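Local coordinates for protein cortical-lytic enzyme (Bacillus cereus, PDB 4S3J) that cleaves the partially degraded peptidoglycan of the spore cortex during germination, as an N-acetylglucosaminidase that recognises muramic acid delta-lactam, at residues Arg127-Phe132 against Gln416-Leu421; Gly287-Pro292 against Tyr325-Lys330; Gly291-Ile296 against Gln379-Phe384; Ser392-Met397 against Val422-Ile427. One frame throughout, in Å; residues are numbered along the deposited sequence.

Contact 1: Arg127-Phe132 against Gln416-Leu421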
# COMPACT_ATOMS: atom_id res chain seq x y z
N ARG A 127 13.96 8.86 -0.43
CA ARG A 127 14.13 10.00 0.47
C ARG A 127 12.84 10.81 0.61
O ARG A 127 12.55 11.33 1.70
CB ARG A 127 15.25 10.91 -0.02
CG ARG A 127 16.62 10.29 0.07
CD ARG A 127 17.72 11.33 -0.10
NE ARG A 127 19.03 10.71 0.08
CZ ARG A 127 19.85 10.37 -0.91
NH1 ARG A 127 19.50 10.56 -2.18
NH2 ARG A 127 21.02 9.81 -0.63
N ALA A 128 12.09 10.95 -0.48
CA ALA A 128 10.87 11.74 -0.47
C ALA A 128 9.80 11.07 0.40
O ALA A 128 9.04 11.75 1.09
CB ALA A 128 10.33 11.93 -1.88
N ILE A 129 9.77 9.75 0.38
CA ILE A 129 8.73 8.98 1.06
C ILE A 129 9.08 8.70 2.53
O ILE A 129 8.20 8.60 3.36
CB ILE A 129 8.44 7.68 0.28
CG1 ILE A 129 7.66 8.04 -0.99
CG2 ILE A 129 7.67 6.67 1.13
CD1 ILE A 129 7.44 6.89 -1.97
N ASN A 130 10.37 8.60 2.82
CA ASN A 130 10.82 8.21 4.17
C ASN A 130 10.17 8.95 5.35
O ASN A 130 9.90 8.34 6.39
CB ASN A 130 12.35 8.38 4.27
CG ASN A 130 12.93 7.66 5.47
OD1 ASN A 130 12.62 6.50 5.73
ND2 ASN A 130 13.74 8.38 6.25
N PRO A 131 9.94 10.27 5.23
CA PRO A 131 9.31 10.97 6.36
C PRO A 131 7.93 10.42 6.72
O PRO A 131 7.51 10.55 7.87
CB PRO A 131 9.21 12.41 5.86
CG PRO A 131 10.21 12.54 4.81
CD PRO A 131 10.32 11.20 4.16
N PHE A 132 7.26 9.80 5.75
CA PHE A 132 5.91 9.27 5.94
C PHE A 132 5.89 7.82 6.45
O PHE A 132 4.81 7.23 6.56
CB PHE A 132 5.13 9.30 4.60
CG PHE A 132 5.00 10.65 3.98
CD1 PHE A 132 5.94 11.12 3.08
CD2 PHE A 132 3.89 11.43 4.25
CE1 PHE A 132 5.80 12.36 2.49
CE2 PHE A 132 3.74 12.67 3.66
CZ PHE A 132 4.70 13.14 2.78
N GLN A 416 -0.66 12.19 -3.98
CA GLN A 416 -1.85 12.33 -3.16
C GLN A 416 -1.92 11.25 -2.09
O GLN A 416 -2.48 11.47 -1.03
CB GLN A 416 -3.10 12.29 -4.01
CG GLN A 416 -3.17 13.36 -5.06
CD GLN A 416 -2.62 12.95 -6.40
OE1 GLN A 416 -1.89 11.96 -6.52
NE2 GLN A 416 -2.95 13.72 -7.42
N ASN A 417 -1.38 10.07 -2.37
CA ASN A 417 -1.40 9.02 -1.36
C ASN A 417 -0.69 9.45 -0.08
O ASN A 417 -1.20 9.24 1.04
CB ASN A 417 -0.76 7.74 -1.92
CG ASN A 417 -0.55 6.70 -0.86
OD1 ASN A 417 -1.52 6.14 -0.33
ND2 ASN A 417 0.71 6.46 -0.49
N TRP A 418 0.49 10.04 -0.23
CA TRP A 418 1.31 10.36 0.92
C TRP A 418 0.73 11.55 1.69
O TRP A 418 0.69 11.53 2.92
CB TRP A 418 2.75 10.60 0.46
CG TRP A 418 3.26 9.38 -0.25
CD1 TRP A 418 3.47 9.23 -1.59
CD2 TRP A 418 3.56 8.11 0.34
NE1 TRP A 418 3.91 7.94 -1.86
CE2 TRP A 418 3.96 7.24 -0.69
CE3 TRP A 418 3.54 7.63 1.65
CZ2 TRP A 418 4.34 5.92 -0.45
CZ3 TRP A 418 3.91 6.32 1.88
CH2 TRP A 418 4.30 5.49 0.85
N ARG A 419 0.22 12.54 0.97
CA ARG A 419 -0.44 13.66 1.63
C ARG A 419 -1.69 13.20 2.37
O ARG A 419 -1.94 13.63 3.49
CB ARG A 419 -0.78 14.77 0.63
CG ARG A 419 -1.55 15.92 1.28
CD ARG A 419 -0.70 16.64 2.33
NE ARG A 419 -1.42 17.74 2.97
CZ ARG A 419 -1.48 18.98 2.50
NH1 ARG A 419 -0.89 19.30 1.35
NH2 ARG A 419 -2.16 19.91 3.16
N LEU A 420 -2.50 12.34 1.76
CA LEU A 420 -3.71 11.87 2.42
C LEU A 420 -3.38 11.01 3.63
O LEU A 420 -4.12 11.00 4.60
CB LEU A 420 -4.60 11.12 1.43
CG LEU A 420 -5.31 12.01 0.41
CD1 LEU A 420 -5.94 11.12 -0.64
CD2 LEU A 420 -6.33 12.91 1.08
N LEU A 421 -2.27 10.27 3.58
CA LEU A 421 -1.87 9.46 4.72
C LEU A 421 -1.70 10.34 5.96
O LEU A 421 -2.21 9.99 7.04
CB LEU A 421 -0.57 8.70 4.41
CG LEU A 421 -0.12 7.71 5.49
CD1 LEU A 421 -1.05 6.49 5.61
CD2 LEU A 421 1.30 7.28 5.22

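Contact 2: Gly287-Pro292 against Tyr325-Lys330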
# COMPACT_ATOMS: atom_id res chain seq x y z
N GLY A 287 -6.71 -8.45 -9.76
CA GLY A 287 -6.22 -8.12 -11.09
C GLY A 287 -4.70 -8.12 -11.04
O GLY A 287 -4.10 -7.45 -10.19
N TRP A 288 -4.07 -8.88 -11.93
CA TRP A 288 -2.62 -9.03 -11.91
C TRP A 288 -2.04 -9.13 -13.33
O TRP A 288 -2.78 -9.27 -14.31
CB TRP A 288 -2.22 -10.24 -11.05
CG TRP A 288 -2.53 -11.57 -11.65
CD1 TRP A 288 -3.76 -12.14 -11.82
CD2 TRP A 288 -1.58 -12.51 -12.19
NE1 TRP A 288 -3.63 -13.37 -12.42
CE2 TRP A 288 -2.31 -13.62 -12.66
CE3 TRP A 288 -0.19 -12.51 -12.30
CZ2 TRP A 288 -1.69 -14.72 -13.25
CZ3 TRP A 288 0.43 -13.62 -12.89
CH2 TRP A 288 -0.32 -14.70 -13.35
N GLN A 289 -0.71 -9.02 -13.42
CA GLN A 289 0.02 -8.83 -14.67
C GLN A 289 -0.28 -9.92 -15.70
O GLN A 289 -0.30 -9.65 -16.89
CB GLN A 289 1.51 -8.76 -14.35
CG GLN A 289 2.38 -8.23 -15.47
CD GLN A 289 3.72 -7.71 -14.96
OE1 GLN A 289 4.30 -8.29 -14.03
NE2 GLN A 289 4.20 -6.62 -15.55
N GLY A 290 -0.52 -11.13 -15.22
CA GLY A 290 -0.73 -12.28 -16.08
C GLY A 290 -2.18 -12.70 -16.27
O GLY A 290 -2.46 -13.72 -16.90
N GLY A 291 -3.11 -11.92 -15.73
CA GLY A 291 -4.53 -12.21 -15.83
C GLY A 291 -5.29 -11.17 -16.64
O GLY A 291 -4.70 -10.28 -17.24
N PRO A 292 -6.62 -11.31 -16.70
CA PRO A 292 -7.44 -10.34 -17.44
C PRO A 292 -7.62 -9.04 -16.66
O PRO A 292 -7.43 -9.01 -15.45
CB PRO A 292 -8.77 -11.07 -17.62
CG PRO A 292 -8.84 -11.98 -16.45
CD PRO A 292 -7.43 -12.43 -16.17
N TYR A 325 0.73 0.51 -7.72
CA TYR A 325 0.70 0.34 -9.17
C TYR A 325 -0.70 -0.01 -9.68
O TYR A 325 -1.53 -0.56 -8.95
CB TYR A 325 1.67 -0.77 -9.60
CG TYR A 325 1.40 -2.08 -8.87
CD1 TYR A 325 1.98 -2.35 -7.63
CD2 TYR A 325 0.54 -3.04 -9.41
CE1 TYR A 325 1.70 -3.53 -6.95
CE2 TYR A 325 0.27 -4.23 -8.73
CZ TYR A 325 0.86 -4.46 -7.51
OH TYR A 325 0.57 -5.61 -6.83
N GLY A 326 -0.93 0.32 -10.96
CA GLY A 326 -2.03 -0.23 -11.72
C GLY A 326 -1.44 -1.02 -12.88
O GLY A 326 -0.21 -1.17 -12.96
N PHE A 327 -2.30 -1.50 -13.78
CA PHE A 327 -1.84 -2.18 -14.99
C PHE A 327 -2.58 -1.66 -16.22
O PHE A 327 -3.74 -1.25 -16.13
CB PHE A 327 -2.06 -3.69 -14.91
CG PHE A 327 -1.14 -4.39 -13.94
CD1 PHE A 327 0.22 -4.49 -14.18
CD2 PHE A 327 -1.66 -4.94 -12.79
CE1 PHE A 327 1.07 -5.14 -13.27
CE2 PHE A 327 -0.83 -5.59 -11.88
CZ PHE A 327 0.54 -5.68 -12.13
N ASP A 328 -1.87 -1.70 -17.34
CA ASP A 328 -2.39 -1.38 -18.66
C ASP A 328 -2.38 -2.70 -19.43
O ASP A 328 -1.31 -3.26 -19.69
CB ASP A 328 -1.52 -0.31 -19.32
CG ASP A 328 -1.97 0.05 -20.73
OD1 ASP A 328 -2.59 -0.80 -21.42
OD2 ASP A 328 -1.66 1.17 -21.16
N TRP A 329 -3.56 -3.25 -19.69
CA TRP A 329 -3.76 -4.48 -20.45
C TRP A 329 -4.15 -4.20 -21.90
O TRP A 329 -5.02 -3.38 -22.14
CB TRP A 329 -4.88 -5.31 -19.84
CG TRP A 329 -4.64 -5.98 -18.52
CD1 TRP A 329 -4.18 -7.25 -18.34
CD2 TRP A 329 -4.93 -5.47 -17.21
NE1 TRP A 329 -4.14 -7.55 -17.00
CE2 TRP A 329 -4.60 -6.48 -16.28
CE3 TRP A 329 -5.44 -4.25 -16.73
CZ2 TRP A 329 -4.75 -6.31 -14.91
CZ3 TRP A 329 -5.59 -4.09 -15.34
CH2 TRP A 329 -5.25 -5.13 -14.46
N LYS A 330 -3.56 -4.91 -22.85
CA LYS A 330 -4.06 -4.90 -24.22
C LYS A 330 -5.17 -5.93 -24.36
O LYS A 330 -5.11 -7.00 -23.77
CB LYS A 330 -2.93 -5.20 -25.21
CG LYS A 330 -1.91 -4.08 -25.31
CD LYS A 330 -0.80 -4.48 -26.25
CE LYS A 330 0.27 -3.43 -26.30
NZ LYS A 330 1.39 -3.90 -27.16

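Contact 3: Gly291-Ile296 against Gln379-Phe384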
# COMPACT_ATOMS: atom_id res chain seq x y z
N GLY A 291 -3.11 -11.92 -15.73
CA GLY A 291 -4.53 -12.21 -15.83
C GLY A 291 -5.29 -11.17 -16.64
O GLY A 291 -4.70 -10.28 -17.24
N PRO A 292 -6.62 -11.31 -16.70
CA PRO A 292 -7.44 -10.34 -17.44
C PRO A 292 -7.62 -9.04 -16.66
O PRO A 292 -7.43 -9.01 -15.45
CB PRO A 292 -8.77 -11.07 -17.62
CG PRO A 292 -8.84 -11.98 -16.45
CD PRO A 292 -7.43 -12.43 -16.17
N PRO A 293 -8.01 -7.97 -17.35
CA PRO A 293 -8.14 -6.68 -16.67
C PRO A 293 -9.26 -6.63 -15.64
O PRO A 293 -10.39 -7.09 -15.89
CB PRO A 293 -8.40 -5.70 -17.81
CG PRO A 293 -8.94 -6.56 -18.94
CD PRO A 293 -8.28 -7.88 -18.80
N MET A 294 -8.93 -6.07 -14.48
CA MET A 294 -9.87 -5.85 -13.39
C MET A 294 -9.13 -5.11 -12.27
O MET A 294 -7.90 -5.00 -12.30
CB MET A 294 -10.46 -7.17 -12.87
CG MET A 294 -9.44 -8.04 -12.25
SD MET A 294 -10.14 -9.64 -11.70
CE MET A 294 -10.63 -10.34 -13.28
N ALA A 295 -9.88 -4.61 -11.28
CA ALA A 295 -9.27 -3.90 -10.16
C ALA A 295 -8.18 -4.76 -9.49
O ALA A 295 -8.39 -5.95 -9.25
CB ALA A 295 -10.30 -3.50 -9.16
N ILE A 296 -7.07 -4.13 -9.13
CA ILE A 296 -5.95 -4.84 -8.52
C ILE A 296 -6.27 -5.26 -7.08
O ILE A 296 -5.91 -6.36 -6.65
CB ILE A 296 -4.63 -3.99 -8.55
CG1 ILE A 296 -4.03 -3.91 -9.97
CG2 ILE A 296 -3.54 -4.60 -7.68
CD1 ILE A 296 -4.81 -3.15 -10.93
N GLN A 379 -6.98 -1.84 -28.61
CA GLN A 379 -7.67 -1.39 -27.39
C GLN A 379 -6.88 -1.76 -26.13
O GLN A 379 -6.32 -2.86 -26.05
CB GLN A 379 -9.08 -1.98 -27.30
CG GLN A 379 -9.86 -1.35 -26.15
CD GLN A 379 -11.28 -1.86 -25.94
OE1 GLN A 379 -11.91 -1.48 -24.96
NE2 GLN A 379 -11.78 -2.68 -26.86
N HIS A 380 -6.82 -0.83 -25.18
CA HIS A 380 -6.23 -1.05 -23.86
C HIS A 380 -7.28 -0.83 -22.77
O HIS A 380 -8.20 -0.01 -22.93
CB HIS A 380 -5.08 -0.09 -23.60
CG HIS A 380 -3.90 -0.25 -24.51
ND1 HIS A 380 -2.63 -0.55 -24.05
CD2 HIS A 380 -3.77 -0.07 -25.85
CE1 HIS A 380 -1.78 -0.58 -25.05
NE2 HIS A 380 -2.44 -0.29 -26.17
N GLU A 381 -7.11 -1.52 -21.64
CA GLU A 381 -7.90 -1.27 -20.43
C GLU A 381 -6.94 -1.07 -19.27
O GLU A 381 -6.02 -1.87 -19.08
CB GLU A 381 -8.86 -2.43 -20.15
CG GLU A 381 -9.79 -2.18 -19.00
CD GLU A 381 -10.95 -3.13 -18.98
OE1 GLU A 381 -11.55 -3.37 -20.05
OE2 GLU A 381 -11.27 -3.63 -17.90
N VAL A 382 -7.17 -0.01 -18.51
CA VAL A 382 -6.32 0.35 -17.39
C VAL A 382 -7.10 0.38 -16.09
O VAL A 382 -8.16 1.01 -16.03
CB VAL A 382 -5.68 1.73 -17.61
CG1 VAL A 382 -4.79 2.09 -16.44
CG2 VAL A 382 -4.91 1.78 -18.92
N TRP A 383 -6.60 -0.31 -15.06
CA TRP A 383 -7.11 -0.20 -13.69
C TRP A 383 -5.95 0.31 -12.83
O TRP A 383 -4.83 -0.13 -13.03
CB TRP A 383 -7.63 -1.55 -13.17
CG TRP A 383 -8.90 -1.96 -13.83
CD1 TRP A 383 -9.04 -2.59 -15.03
CD2 TRP A 383 -10.22 -1.74 -13.34
NE1 TRP A 383 -10.37 -2.78 -15.32
CE2 TRP A 383 -11.12 -2.28 -14.29
CE3 TRP A 383 -10.73 -1.14 -12.18
CZ2 TRP A 383 -12.51 -2.20 -14.13
CZ3 TRP A 383 -12.10 -1.10 -12.01
CH2 TRP A 383 -12.97 -1.63 -12.98
N PHE A 384 -6.21 1.25 -11.93
CA PHE A 384 -5.11 1.83 -11.17
C PHE A 384 -5.59 2.33 -9.80
O PHE A 384 -6.66 1.92 -9.34
CB PHE A 384 -4.40 2.92 -12.02
CG PHE A 384 -5.18 4.16 -12.27
CD1 PHE A 384 -6.24 4.19 -13.19
CD2 PHE A 384 -4.81 5.34 -11.65
CE1 PHE A 384 -6.96 5.39 -13.41
CE2 PHE A 384 -5.53 6.53 -11.86
CZ PHE A 384 -6.57 6.56 -12.77
O HOH W 1 -7.40 -1.04 -9.55

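Contact 4: Ser392-Met397 against Val422-Ile427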
# COMPACT_ATOMS: atom_id res chain seq x y z
N SER A 392 -10.89 5.39 0.45
CA SER A 392 -11.75 4.27 0.82
C SER A 392 -11.00 3.22 1.62
O SER A 392 -11.54 2.66 2.57
CB SER A 392 -12.36 3.62 -0.41
OG SER A 392 -13.21 4.57 -1.05
N LYS A 393 -9.76 2.95 1.23
CA LYS A 393 -8.93 1.99 1.95
C LYS A 393 -8.56 2.48 3.35
O LYS A 393 -8.61 1.71 4.31
CB LYS A 393 -7.68 1.69 1.15
CG LYS A 393 -7.92 0.83 -0.10
CD LYS A 393 -8.26 -0.60 0.29
CE LYS A 393 -8.59 -1.49 -0.91
NZ LYS A 393 -7.47 -1.66 -1.88
N PHE A 394 -8.24 3.77 3.49
CA PHE A 394 -7.96 4.35 4.80
C PHE A 394 -9.20 4.21 5.70
O PHE A 394 -9.07 3.87 6.89
CB PHE A 394 -7.57 5.83 4.70
CG PHE A 394 -6.20 6.09 4.09
CD1 PHE A 394 -5.22 5.10 3.95
CD2 PHE A 394 -5.90 7.38 3.62
CE1 PHE A 394 -3.97 5.39 3.42
CE2 PHE A 394 -4.67 7.66 3.08
CZ PHE A 394 -3.70 6.66 2.97
N ASN A 395 -10.39 4.49 5.17
CA ASN A 395 -11.63 4.37 5.95
C ASN A 395 -11.89 2.91 6.36
O ASN A 395 -12.38 2.63 7.46
CB ASN A 395 -12.81 4.93 5.18
CG ASN A 395 -12.75 6.45 5.06
OD1 ASN A 395 -11.89 7.11 5.66
ND2 ASN A 395 -13.64 7.00 4.26
N LEU A 396 -11.56 1.97 5.47
CA LEU A 396 -11.67 0.55 5.82
C LEU A 396 -10.76 0.19 7.01
O LEU A 396 -11.16 -0.56 7.92
CB LEU A 396 -11.33 -0.31 4.61
CG LEU A 396 -11.28 -1.83 4.82
CD1 LEU A 396 -12.67 -2.34 5.25
CD2 LEU A 396 -10.83 -2.54 3.58
N MET A 397 -9.54 0.73 7.00
CA MET A 397 -8.59 0.49 8.09
C MET A 397 -9.18 0.98 9.40
O MET A 397 -9.09 0.30 10.43
CB MET A 397 -7.26 1.19 7.83
CG MET A 397 -6.48 0.62 6.63
SD MET A 397 -5.08 1.68 6.18
CE MET A 397 -4.17 1.72 7.73
N VAL A 422 -0.97 11.44 5.81
CA VAL A 422 -0.73 12.35 6.95
C VAL A 422 -1.95 13.19 7.32
O VAL A 422 -2.08 13.62 8.48
CB VAL A 422 0.47 13.31 6.71
CG1 VAL A 422 1.73 12.53 6.50
CG2 VAL A 422 0.23 14.21 5.54
N GLU A 423 -2.86 13.42 6.38
CA GLU A 423 -4.10 14.12 6.70
C GLU A 423 -5.02 13.24 7.53
O GLU A 423 -5.70 13.71 8.45
CB GLU A 423 -4.82 14.55 5.43
CG GLU A 423 -4.15 15.69 4.68
CD GLU A 423 -4.19 17.02 5.43
OE1 GLU A 423 -5.23 17.34 6.06
OE2 GLU A 423 -3.18 17.74 5.39
N ASN A 424 -4.98 11.94 7.26
CA ASN A 424 -5.91 11.01 7.88
C ASN A 424 -5.50 10.49 9.23
O ASN A 424 -6.35 10.17 10.05
CB ASN A 424 -6.12 9.79 6.97
CG ASN A 424 -7.25 9.99 5.99
OD1 ASN A 424 -8.38 9.60 6.24
ND2 ASN A 424 -6.94 10.58 4.83
N PHE A 425 -4.19 10.36 9.42
CA PHE A 425 -3.59 9.66 10.53
C PHE A 425 -2.40 10.39 11.13
O PHE A 425 -1.73 11.18 10.45
CB PHE A 425 -3.06 8.28 10.10
CG PHE A 425 -4.09 7.35 9.51
CD1 PHE A 425 -5.06 6.76 10.31
CD2 PHE A 425 -4.06 7.03 8.16
CE1 PHE A 425 -5.98 5.90 9.77
CE2 PHE A 425 -4.98 6.15 7.62
CZ PHE A 425 -5.94 5.59 8.42
N THR A 426 -2.10 10.06 12.38
CA THR A 426 -0.81 10.38 12.95
C THR A 426 0.13 9.23 12.64
O THR A 426 -0.17 8.10 12.98
CB THR A 426 -0.91 10.58 14.46
OG1 THR A 426 -1.75 11.71 14.72
CG2 THR A 426 0.44 10.83 15.06
N ILE A 427 1.20 9.49 11.92
CA ILE A 427 2.11 8.41 11.50
C ILE A 427 3.11 8.15 12.62
O ILE A 427 3.88 9.02 13.01
CB ILE A 427 2.84 8.77 10.19
CG1 ILE A 427 1.79 8.98 9.08
CG2 ILE A 427 3.86 7.71 9.82
CD1 ILE A 427 2.35 9.55 7.84

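Contact 1: Arg127-Phe132 against Gln416-Leu421
Trp418 carries this contact, meeting Ile129 and Phe132 through different parts of its side chain. Ahead of it, Asn417 lies on the far side of the indole from Ile129. Its ND2 sits 3.3 Å above the ring plane, over the centre, while its OD1 makes a weak hydrogen bond to Tyr407. The CG of Trp418 is anti to its own carbonyl carbon (chi1 -58°), and this carries the indole toward Ile129 of helix 120-129. There Ile129 covers the other face. Its CG2 stands 3.8 Å from the centroid of the Trp418 six-membered ring and only 19° off the normal, a CH-pi contact. CD1 of Ile129 rests on Trp418 CZ2 at 3.6 Å. The indole is thus held flat between an aliphatic branch and an amide.

The CB of Trp418 makes a second CH-pi contact, 3.8 Å over the centre of the Phe132 ring. The two aromatic rings are oblique, with planes 47° apart. Phe132 CE2 also reaches the backbone oxygen of Trp418 at 3.3 Å. The next residue, Arg419, points away, and its NE forms a salt bridge with Glu423. Leu421 closes the contact with CD2 3.8 Å from Phe132 O, an oxygen that accepts a hydrogen bond from Ser107.

The contact joins two outer helices of the glycosyl hydrolase family 18 TIM barrel. Trp418 leans inward on Leu324 of strand 318-330, and Leu420 and Leu421 touch Phe394 of helix 387-400. Strands 3-7 and 45-49 lie against Arg419 and Leu420.

Contact 2: Gly287-Pro292 against Tyr325-Lys330
Trp329 and Phe327 stand on the same side of strand 318-330 of the TIM barrel and receive a type I beta turn, Trp288 to Gly291, from the loop after strand 278-281. The indole N-H of Trp329 is directed at backbone oxygens of this turn. Trp329 NE1 lies 2.8 Å from Gly291 O, but the N-H angle is only 120°, so the bond is weak although the distance is short. A second weak bond runs to Trp288 O at 3.5 Å. The proton is therefore shared between two carbonyls, neither in a straight line. Pro292 O lies 3.5 Å above one face of the indole, and the CB of Phe327 lies against the opposite face.

Phe327 takes the other end of the turn. The backbone N of Gln289 stands over one face of its ring, offset toward the rim. The Gln289 side chain crosses the ring at about a right angle, with its CB 3.8 Å from Phe327 CE1. Its CG is anti to the backbone N (chi1 -166°), and the chain runs on extended past Phe327 until NE2 bonds to Ala340 O.

Further out, backbone bonds tie Gly287 to Ala295, Gln289 to Ala340 and Phe327 to Trp383. The side chain of Trp288 points away from the strand and is about 11 Å from that of Glu220, the probable proton donor. The turn is folded tightly under the Trp288 indole: Gly291 N donates to Trp288 O at 3.0 Å, and Gly290 N lies 3.2 Å above the ring plane.

Contact 3: Gly291-Ile296 against Gln379-Phe384
The indole of Trp383 has the peptide between Met294 and Ala295 laid over one face. Met294 C and Ala295 N both stand 3.5 Å above the ring plane, offset toward the rim. The ring of His369 also stacks on Trp383. At the indole edge, Glu381 OE2 accepts the N-H of Trp383 NE1 at 2.9 Å. The bond is nearly straight (166°), lies close to the ring plane and uses the anti lone pair of the carboxylate. It fixes the rotation of the indole from two residues back along the strand.

The Glu381 chain leaves on the far side from its backbone N (chi1 -174°) and stays extended. Its other oxygen, OE1, is bonded to Asn371, so both ends of the carboxylate are held. Pro293 crosses the Glu381 side chain at about a right angle, its CB 3.5 Å from Glu381 OE2.

Beyond the peptide, Ala295 CB meets Trp383 CE3 at 3.9 Å. Ile296 passes alongside in the opposite direction, bringing CD1 to 3.7 Å from Trp383 O. A single water joins the backbones, accepting from Ile296 N and donating to Phe384 O.

The contact seats the loop after strand 278-281 on strand 379-383, which pairs antiparallel with strands 318-330 and 367-373. An antiparallel extension inserted between the seventh barrel strand (318-330) and the helix that follows (387-400) is consistent with the insertion domain of many family 18 enzymes.

Contact 4: Ser392-Met397 against Val422-Ile427
Phe394 offers one ring face to the edge of Phe425, forming a T-shaped pair between helix 387-400 and the residue that follows helix 415-424, on the outside of the TIM barrel. The ring centroids are 5.5 Å apart and the planes stand at 78°. The touching atom is Phe425 CE2, which comes to 3.7 Å from Phe394 CG. Phe425 is the first residue to leave helical geometry after helix 415-424. With chi1 at -59° its CG sits beside the backbone N, and the ring turns back toward helix 387-400. There Phe425 CZ also approaches the backbone oxygen of Phe394 at 3.9 Å. Met397, one turn along that helix, adds its CE at 4.3 Å from Phe425 CZ.

Asn424 flanks the other aromatic. Its amide plane is 59° from that of the Phe394 ring and meets it obliquely. The amide is buried but well bonded. ND2 donates to Leu420 O, one turn back, and OD1 takes Lys398 and Gln391. Gln391 also bonds Asn395 OD1, so one side chain links both asparagines across the helix pair.

Phe425 and Met397 both reach Val105 of strand 104-111, which pairs in parallel with strand 426-427. Where Asn424 meets the phenyl ring, its ND2 is 3.6 Å from Phe394 CD2.

How the contacts relate
The four contacts form two pairs in the family 18 barrel. Contacts 2 and 3 have centres about 5 Å apart, share Gly291 and Pro292, and set one loop against neighbouring strands 318-330 and 379-383. Contacts 1 and 4 have centres about 12 Å apart and both use helix 415-424; Phe132 CD2 meets Val422 CG1 at 3.3 Å. Between the pairs, contact centres are 25 to 26 Å apart. Along the chain, contacts 2 and 3 are nested inside the loop closed by contact 1, whereas contacts 1 and 4 cross. One pair thus seats the loop after strand 278-281; the other ties helix 415-424 to helix 120-129 in contact 1 and to helix 387-400 in contact 4.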